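Local coordinates for protein phosphoserine aminotransferase SerC (Cytophaga hutchinsonii ATCC 33406, PDB 3FFR) that probably catalyses the pyridoxal-phosphate-dependent transfer of an amino group from glutamate to 3-phosphohydroxypyruvate, giving phosphoserine for serine biosynthesis, at residues 137-140 with 145-148; 172-177 with 298-303. All coordinates share one frame; numbering follows the deposited sequence.

Interaction 1. Residues 137-140 with 145-148; sequences THNE and VSMP
Val145 reaches Glu140 through its carbonyl: Glu140 N gives Val145 O a nearly linear bond of 2.9 Å (166° at the hydrogen). The same oxygen accepts a second hydrogen bond, from a water, which lies 2.8 Å from Val145 O and also donates to the carbonyl of Thr137, so that the water links the two segments. One residue on, Ser146 pairs with Asn139 across a non-hydrogen-bonded antiparallel site, both side chains on one face of a two-stranded hairpin that follows directly on strand 133-137 of the seven-stranded sheet of this class-V aminotransferase. Ser146 OG donates to Asn139 OD1 over 2.8 Å, in the plane of the amide. A chi1 of -60° sets OG beside its own backbone N, on the side from which it meets Asn139 OD1. Asn139 OD1 has a second partner in Ser299, while its ND2 reaches Ser170 and Thr302, and bonds at both ends hold the amide against rotation. Ser146 CA also lies 3.0 Å from His138 O, as a CA-H...O contact. Met147 N then donates to this His138 oxygen at 2.9 Å, from above the carbonyl plane rather than within it. Its own carbonyl, Met147 O, is buried without a polar partner and sits 3.1 Å from His138 CD2, on the imidazole whose ND1 is bonded to Ser171.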
ATOM      1  N   THR A 137      -2.559  21.559  -8.033  1.00 26.33           N
ATOM      2  CA  THR A 137      -2.482  20.331  -8.840  1.00 26.48           C
ATOM      3  C   THR A 137      -1.760  20.650 -10.126  1.00 28.01           C
ATOM      4  O   THR A 137      -2.291  21.376 -10.995  1.00 27.89           O
ATOM      5  CB  THR A 137      -3.864  19.768  -9.077  1.00 28.66           C
ATOM      6  OG1 THR A 137      -4.432  19.362  -7.814  1.00 28.85           O
ATOM      7  CG2 THR A 137      -3.816  18.581 -10.026  1.00 27.13           C
ATOM      8  N   HIS A 138      -0.544  20.130 -10.258  1.00 26.67           N
ATOM      9  CA  HIS A 138       0.247  20.446 -11.463  1.00 25.25           C
ATOM     10  C   HIS A 138      -0.411  19.895 -12.715  1.00 26.39           C
ATOM     11  O   HIS A 138      -0.384  20.504 -13.797  1.00 27.83           O
ATOM     12  CB  HIS A 138       1.702  19.943 -11.384  1.00 26.11           C
ATOM     13  CG  HIS A 138       2.404  20.078 -12.683  1.00 25.82           C
ATOM     14  ND1 HIS A 138       2.469  19.039 -13.606  1.00 27.62           N
ATOM     15  CD2 HIS A 138       2.886  21.173 -13.311  1.00 27.91           C
ATOM     16  CE1 HIS A 138       3.036  19.489 -14.707  1.00 30.47           C
ATOM     17  NE2 HIS A 138       3.285  20.786 -14.560  1.00 27.43           N
ATOM     18  N   ASN A 139      -1.004  18.718 -12.576  1.00 25.81           N
ATOM     19  CA  ASN A 139      -1.634  18.023 -13.711  1.00 24.83           C
ATOM     20  C   ASN A 139      -2.972  17.398 -13.332  1.00 28.02           C
ATOM     21  O   ASN A 139      -3.014  16.388 -12.605  1.00 26.74           O
ATOM     22  CB  ASN A 139      -0.676  16.986 -14.306  1.00 27.55           C
ATOM     23  CG  ASN A 139      -1.003  16.658 -15.766  1.00 29.55           C
ATOM     24  OD1 ASN A 139      -0.918  17.545 -16.655  1.00 28.43           O
ATOM     25  ND2 ASN A 139      -1.391  15.424 -16.030  1.00 26.48           N
ATOM     26  N   GLU A 140      -4.063  18.052 -13.722  1.00 27.38           N
ATOM     27  CA  GLU A 140      -5.423  17.562 -13.372  1.00 26.04           C
ATOM     28  C   GLU A 140      -5.768  16.549 -14.440  1.00 27.59           C
ATOM     29  O   GLU A 140      -6.212  16.869 -15.547  1.00 26.91           O
ATOM     30  CB  GLU A 140      -6.448  18.715 -13.295  1.00 27.00           C
ATOM     31  CG  GLU A 140      -7.883  18.271 -13.066  1.00 27.88           C
ATOM     32  CD  GLU A 140      -8.080  17.398 -11.843  1.00 28.13           C
ATOM     33  OE1 GLU A 140      -7.889  17.887 -10.705  1.00 28.32           O
ATOM     34  OE2 GLU A 140      -8.484  16.249 -12.067  1.00 28.23           O
ATOM     35  N   VAL A 145      -5.635  19.536 -17.889  1.00 27.02           N
ATOM     36  CA  VAL A 145      -5.131  20.876 -17.612  1.00 27.10           C
ATOM     37  C   VAL A 145      -3.971  20.858 -16.626  1.00 29.41           C
ATOM     38  O   VAL A 145      -4.023  20.220 -15.572  1.00 27.55           O
ATOM     39  CB  VAL A 145      -6.230  21.814 -17.048  1.00 26.26           C
ATOM     40  CG1 VAL A 145      -5.637  23.249 -16.672  1.00 26.06           C
ATOM     41  CG2 VAL A 145      -7.425  21.967 -18.067  1.00 26.14           C
ATOM     42  N   SER A 146      -2.914  21.570 -16.991  1.00 26.67           N
ATOM     43  CA  SER A 146      -1.758  21.754 -16.108  1.00 26.83           C
ATOM     44  C   SER A 146      -1.704  23.146 -15.538  1.00 29.24           C
ATOM     45  O   SER A 146      -2.291  24.083 -16.063  1.00 28.49           O
ATOM     46  CB  SER A 146      -0.438  21.493 -16.837  1.00 27.61           C
ATOM     47  OG  SER A 146      -0.326  20.172 -17.361  1.00 30.95           O
HETATM   48  N   MSE A 147      -1.002  23.240 -14.420  1.00 25.52           N
HETATM   49  CA  MSE A 147      -0.595  24.522 -13.815  1.00 26.29           C
HETATM   50  C   MSE A 147       0.933  24.568 -13.952  1.00 28.07           C
HETATM   51  O   MSE A 147       1.652  23.975 -13.140  1.00 26.31           O
HETATM   52  CB  MSE A 147      -0.963  24.658 -12.356  1.00 28.42           C
HETATM   53  CG  MSE A 147      -0.592  26.028 -11.853  1.00 27.31           C
HETATM   54 SE   MSE A 147      -0.988  26.338  -9.981  0.75 25.73          SE
HETATM   55  CE  MSE A 147      -2.838  26.992 -10.149  1.00 33.43           C
ATOM     56  N   PRO A 148       1.439  25.236 -14.997  1.00 27.97           N
ATOM     57  CA  PRO A 148       2.887  25.273 -15.215  1.00 29.79           C
ATOM     58  C   PRO A 148       3.666  25.825 -14.024  1.00 30.47           C
ATOM     59  O   PRO A 148       3.131  26.571 -13.229  1.00 27.76           O
ATOM     60  CB  PRO A 148       3.029  26.183 -16.405  1.00 28.82           C
ATOM     61  CG  PRO A 148       1.789  25.979 -17.167  1.00 30.10           C
ATOM     62  CD  PRO A 148       0.718  25.896 -16.109  1.00 30.16           C
TER
HETATM   63  O   HOH W   1      -4.336  21.783 -13.317  1.00 34.47           O

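Interaction 2. Residues 172-177 with 298-303; sequences LPYPKF and RSMTTI
Beside a pocket that holds a polyethylene glycol fragment, probably from the crystallisation liquor, Tyr174 projects from the loop between strands 163-167 and 184-188 and meets the turn leading into strand 302-307. Selenomethionine Met300, which helps line that pocket, crosses the phenol obliquely, with only CB over one face. This CB makes a CH-pi contact 4.2 Å from the centroid of the Tyr174 ring, 23° off the normal and displaced toward the rim. Met300 CG continues outward toward the hydroxyl end of the ring, 3.7 Å from Tyr174 CE2 and 3.5 Å from Tyr174 OH. With CG anti to the carbonyl carbon (chi1 -63°) and a bend at chi2, the Met300 chain runs out past the hydroxyl, and its CE is 4.0 Å from Tyr174 OH.

The turn is an ST turn and ST motif: Ser299 OG accepts from Thr301 N at 3.1 Å and from Thr302 N at 3.0 Å. These two bonds fix the bend that presents Met300 and Thr301 to the loop. Thr301 meets the root of the tyrosine, with its methyl CG2 3.9 Å from Tyr174 CB, whereas Thr301 OG1 is bonded to the carbonyl of Ser170. The far end of the phenol is held by helix 264-284, where Tyr174 OH is hydrogen-bonded to Glu272. Replacing Tyr174 by an alanine would probably strip Met300 of the ring face under its CB and the phenol end beside its CG, and leave Glu272 without this hydroxyl partner. The Tyr174 backbone carbonyl is bonded to Arg268 of the same helix.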
ATOM      1  N   LEU A 172       5.092  14.209 -12.843  1.00 25.45           N
ATOM      2  CA  LEU A 172       6.499  14.062 -12.439  0.50 26.46           C
ATOM      3  C   LEU A 172       7.035  12.819 -13.161  1.00 27.78           C
ATOM      4  O   LEU A 172       6.373  11.781 -13.169  1.00 29.30           O
ATOM      5  CB  LEU A 172       6.610  13.954 -10.902  0.50 26.38           C
ATOM      6  CG  LEU A 172       7.953  14.212 -10.226  0.50 26.45           C
ATOM      7  CD1 LEU A 172       8.377  15.662 -10.415  0.50 27.32           C
ATOM      8  CD2 LEU A 172       7.884  13.871  -8.726  0.50 22.05           C
ATOM      9  N   PRO A 173       8.271  12.884 -13.711  1.00 27.37           N
ATOM     10  CA  PRO A 173       9.265  13.942 -13.638  1.00 27.77           C
ATOM     11  C   PRO A 173       9.318  15.028 -14.702  1.00 26.63           C
ATOM     12  O   PRO A 173      10.372  15.635 -14.894  1.00 28.62           O
ATOM     13  CB  PRO A 173      10.564  13.134 -13.689  1.00 28.90           C
ATOM     14  CG  PRO A 173      10.253  11.989 -14.647  1.00 27.89           C
ATOM     15  CD  PRO A 173       8.792  11.681 -14.398  1.00 29.12           C
ATOM     16  N   TYR A 174       8.203  15.289 -15.380  1.00 27.16           N
ATOM     17  CA  TYR A 174       8.147  16.347 -16.410  1.00 27.07           C
ATOM     18  C   TYR A 174       8.377  17.778 -15.846  1.00 27.22           C
ATOM     19  O   TYR A 174       9.302  18.482 -16.267  1.00 29.19           O
ATOM     20  CB  TYR A 174       6.894  16.265 -17.262  1.00 27.95           C
ATOM     21  CG  TYR A 174       6.953  17.332 -18.307  1.00 27.47           C
ATOM     22  CD1 TYR A 174       7.860  17.243 -19.365  1.00 26.04           C
ATOM     23  CD2 TYR A 174       6.145  18.469 -18.214  1.00 31.27           C
ATOM     24  CE1 TYR A 174       7.949  18.283 -20.320  1.00 28.55           C
ATOM     25  CE2 TYR A 174       6.225  19.490 -19.147  1.00 33.02           C
ATOM     26  CZ  TYR A 174       7.119  19.407 -20.197  1.00 30.59           C
ATOM     27  OH  TYR A 174       7.163  20.460 -21.121  1.00 31.80           O
ATOM     28  N   PRO A 175       7.509  18.246 -14.935  1.00 26.57           N
ATOM     29  CA  PRO A 175       7.820  19.567 -14.374  1.00 27.68           C
ATOM     30  C   PRO A 175       9.137  19.621 -13.653  1.00 28.20           C
ATOM     31  O   PRO A 175       9.532  18.670 -12.985  1.00 28.23           O
ATOM     32  CB  PRO A 175       6.696  19.790 -13.369  1.00 29.19           C
ATOM     33  CG  PRO A 175       6.238  18.391 -12.995  1.00 28.27           C
ATOM     34  CD  PRO A 175       6.336  17.647 -14.279  1.00 28.25           C
ATOM     35  N   LYS A 176       9.791  20.765 -13.797  1.00 28.57           N
ATOM     36  CA  LYS A 176      11.041  21.020 -13.112  0.50 28.80           C
ATOM     37  C   LYS A 176      10.789  22.106 -12.078  1.00 28.43           C
ATOM     38  O   LYS A 176      10.805  23.310 -12.361  1.00 27.12           O
ATOM     39  CB  LYS A 176      12.163  21.424 -14.065  0.50 29.17           C
ATOM     40  CG  LYS A 176      13.502  21.500 -13.323  0.50 30.09           C
ATOM     41  CD  LYS A 176      14.703  21.782 -14.208  0.50 31.38           C
ATOM     42  CE  LYS A 176      15.983  21.700 -13.385  0.50 36.11           C
ATOM     43  NZ  LYS A 176      15.975  22.679 -12.270  0.50 43.09           N
ATOM     44  N   PHE A 177      10.539  21.665 -10.864  1.00 27.75           N
ATOM     45  CA  PHE A 177      10.196  22.594  -9.790  1.00 28.23           C
ATOM     46  C   PHE A 177      11.347  23.417  -9.279  1.00 28.54           C
ATOM     47  O   PHE A 177      12.510  23.015  -9.326  1.00 30.29           O
ATOM     48  CB  PHE A 177       9.503  21.875  -8.606  1.00 26.34           C
ATOM     49  CG  PHE A 177       8.173  21.269  -8.982  1.00 27.66           C
ATOM     50  CD1 PHE A 177       7.043  22.092  -9.145  1.00 28.66           C
ATOM     51  CD2 PHE A 177       8.055  19.925  -9.241  1.00 26.57           C
ATOM     52  CE1 PHE A 177       5.846  21.578  -9.555  1.00 29.64           C
ATOM     53  CE2 PHE A 177       6.833  19.392  -9.636  1.00 26.77           C
ATOM     54  CZ  PHE A 177       5.727  20.230  -9.798  1.00 29.20           C
ATOM     55  N   ARG A 298      -2.336  23.261 -21.504  1.00 28.26           N
ATOM     56  CA  ARG A 298      -2.572  21.899 -21.936  1.00 27.15           C
ATOM     57  C   ARG A 298      -1.466  20.995 -21.412  1.00 26.79           C
ATOM     58  O   ARG A 298      -0.270  21.327 -21.505  1.00 29.39           O
ATOM     59  CB  ARG A 298      -2.611  21.822 -23.454  1.00 29.13           C
ATOM     60  CG  ARG A 298      -3.790  22.533 -24.065  1.00 28.24           C
ATOM     61  CD  ARG A 298      -3.693  22.504 -25.573  1.00 28.76           C
ATOM     62  NE  ARG A 298      -4.693  23.413 -26.136  1.00 30.06           N
ATOM     63  CZ  ARG A 298      -4.635  23.914 -27.359  1.00 32.55           C
ATOM     64  NH1 ARG A 298      -3.618  23.607 -28.129  1.00 29.55           N
ATOM     65  NH2 ARG A 298      -5.561  24.763 -27.772  1.00 28.62           N
ATOM     66  N   SER A 299      -1.874  19.862 -20.856  1.00 28.27           N
ATOM     67  CA  SER A 299      -0.911  18.906 -20.308  1.00 26.78           C
ATOM     68  C   SER A 299      -0.012  18.285 -21.343  1.00 29.59           C
ATOM     69  O   SER A 299      -0.472  17.923 -22.429  1.00 30.13           O
ATOM     70  CB  SER A 299      -1.645  17.762 -19.587  1.00 27.89           C
ATOM     71  OG  SER A 299      -0.722  16.789 -19.093  1.00 26.85           O
HETATM   72  N   MSE A 300       1.268  18.193 -21.026  1.00 27.53           N
HETATM   73  CA  MSE A 300       2.235  17.499 -21.898  1.00 29.13           C
HETATM   74  C   MSE A 300       2.249  15.965 -21.681  1.00 29.23           C
HETATM   75  O   MSE A 300       2.741  15.205 -22.531  1.00 27.99           O
HETATM   76  CB  MSE A 300       3.653  18.050 -21.656  1.00 29.68           C
HETATM   77  CG  MSE A 300       3.866  19.481 -21.971  1.00 33.29           C
HETATM   78 SE   MSE A 300       4.075  19.612 -23.955  0.75 37.04          SE
HETATM   79  CE  MSE A 300       4.620  21.486 -24.015  1.00 39.69           C
ATOM     80  N   THR A 301       1.700  15.499 -20.543  1.00 28.00           N
ATOM     81  CA  THR A 301       1.742  14.078 -20.133  1.00 27.43           C
ATOM     82  C   THR A 301       0.448  13.294 -20.252  1.00 25.65           C
ATOM     83  O   THR A 301       0.445  12.066 -20.432  1.00 27.51           O
ATOM     84  CB  THR A 301       2.313  13.926 -18.695  1.00 27.54           C
ATOM     85  OG1 THR A 301       1.545  14.719 -17.769  1.00 25.76           O
ATOM     86  CG2 THR A 301       3.770  14.374 -18.659  1.00 26.42           C
ATOM     87  N   THR A 302      -0.660  14.011 -20.132  1.00 27.63           N
ATOM     88  CA  THR A 302      -1.978  13.405 -20.315  1.00 25.46           C
ATOM     89  C   THR A 302      -2.774  14.340 -21.225  1.00 27.67           C
ATOM     90  O   THR A 302      -3.384  15.310 -20.772  1.00 28.24           O
ATOM     91  CB  THR A 302      -2.707  13.182 -18.993  1.00 29.67           C
ATOM     92  OG1 THR A 302      -2.978  14.441 -18.376  1.00 26.79           O
ATOM     93  CG2 THR A 302      -1.876  12.297 -18.018  1.00 26.80           C
ATOM     94  N   ILE A 303      -2.735  14.022 -22.519  1.00 26.64           N
ATOM     95  CA  ILE A 303      -3.341  14.874 -23.566  1.00 28.80           C
ATOM     96  C   ILE A 303      -4.802  14.529 -23.777  1.00 26.51           C
ATOM     97  O   ILE A 303      -5.152  13.422 -24.175  1.00 29.65           O
ATOM     98  CB  ILE A 303      -2.521  14.774 -24.881  1.00 29.22           C
ATOM     99  CG1 ILE A 303      -1.056  15.176 -24.608  1.00 32.83           C
ATOM    100  CG2 ILE A 303      -3.125  15.619 -26.011  1.00 29.13           C
ATOM    101  CD1 ILE A 303      -0.070  14.907 -25.778  1.00 34.53           C
TER

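How the interactions relate
Interaction 1 closes before interaction 2 opens along the chain, yet their centres lie only about 8 Å apart, near the middle of the subunit. The hairpin 139-140/145-146 follows strand 133-137 of the seven-stranded sheet, and loop 172-177 comes after the neighbouring parallel strand 163-167. Segment 298-303 instead leads into strand 302-307 of the five-stranded sheet, so the two contacts together join the two sheets. Asn139 bridges them directly: OD1 is 2.6 Å from Ser299 OG, and ND2 is 3.0 Å from Thr302 OG1, both probable hydrogen bonds. Ser299, which shapes the turn of interaction 2, thus shares an acceptor with Ser146 of interaction 1.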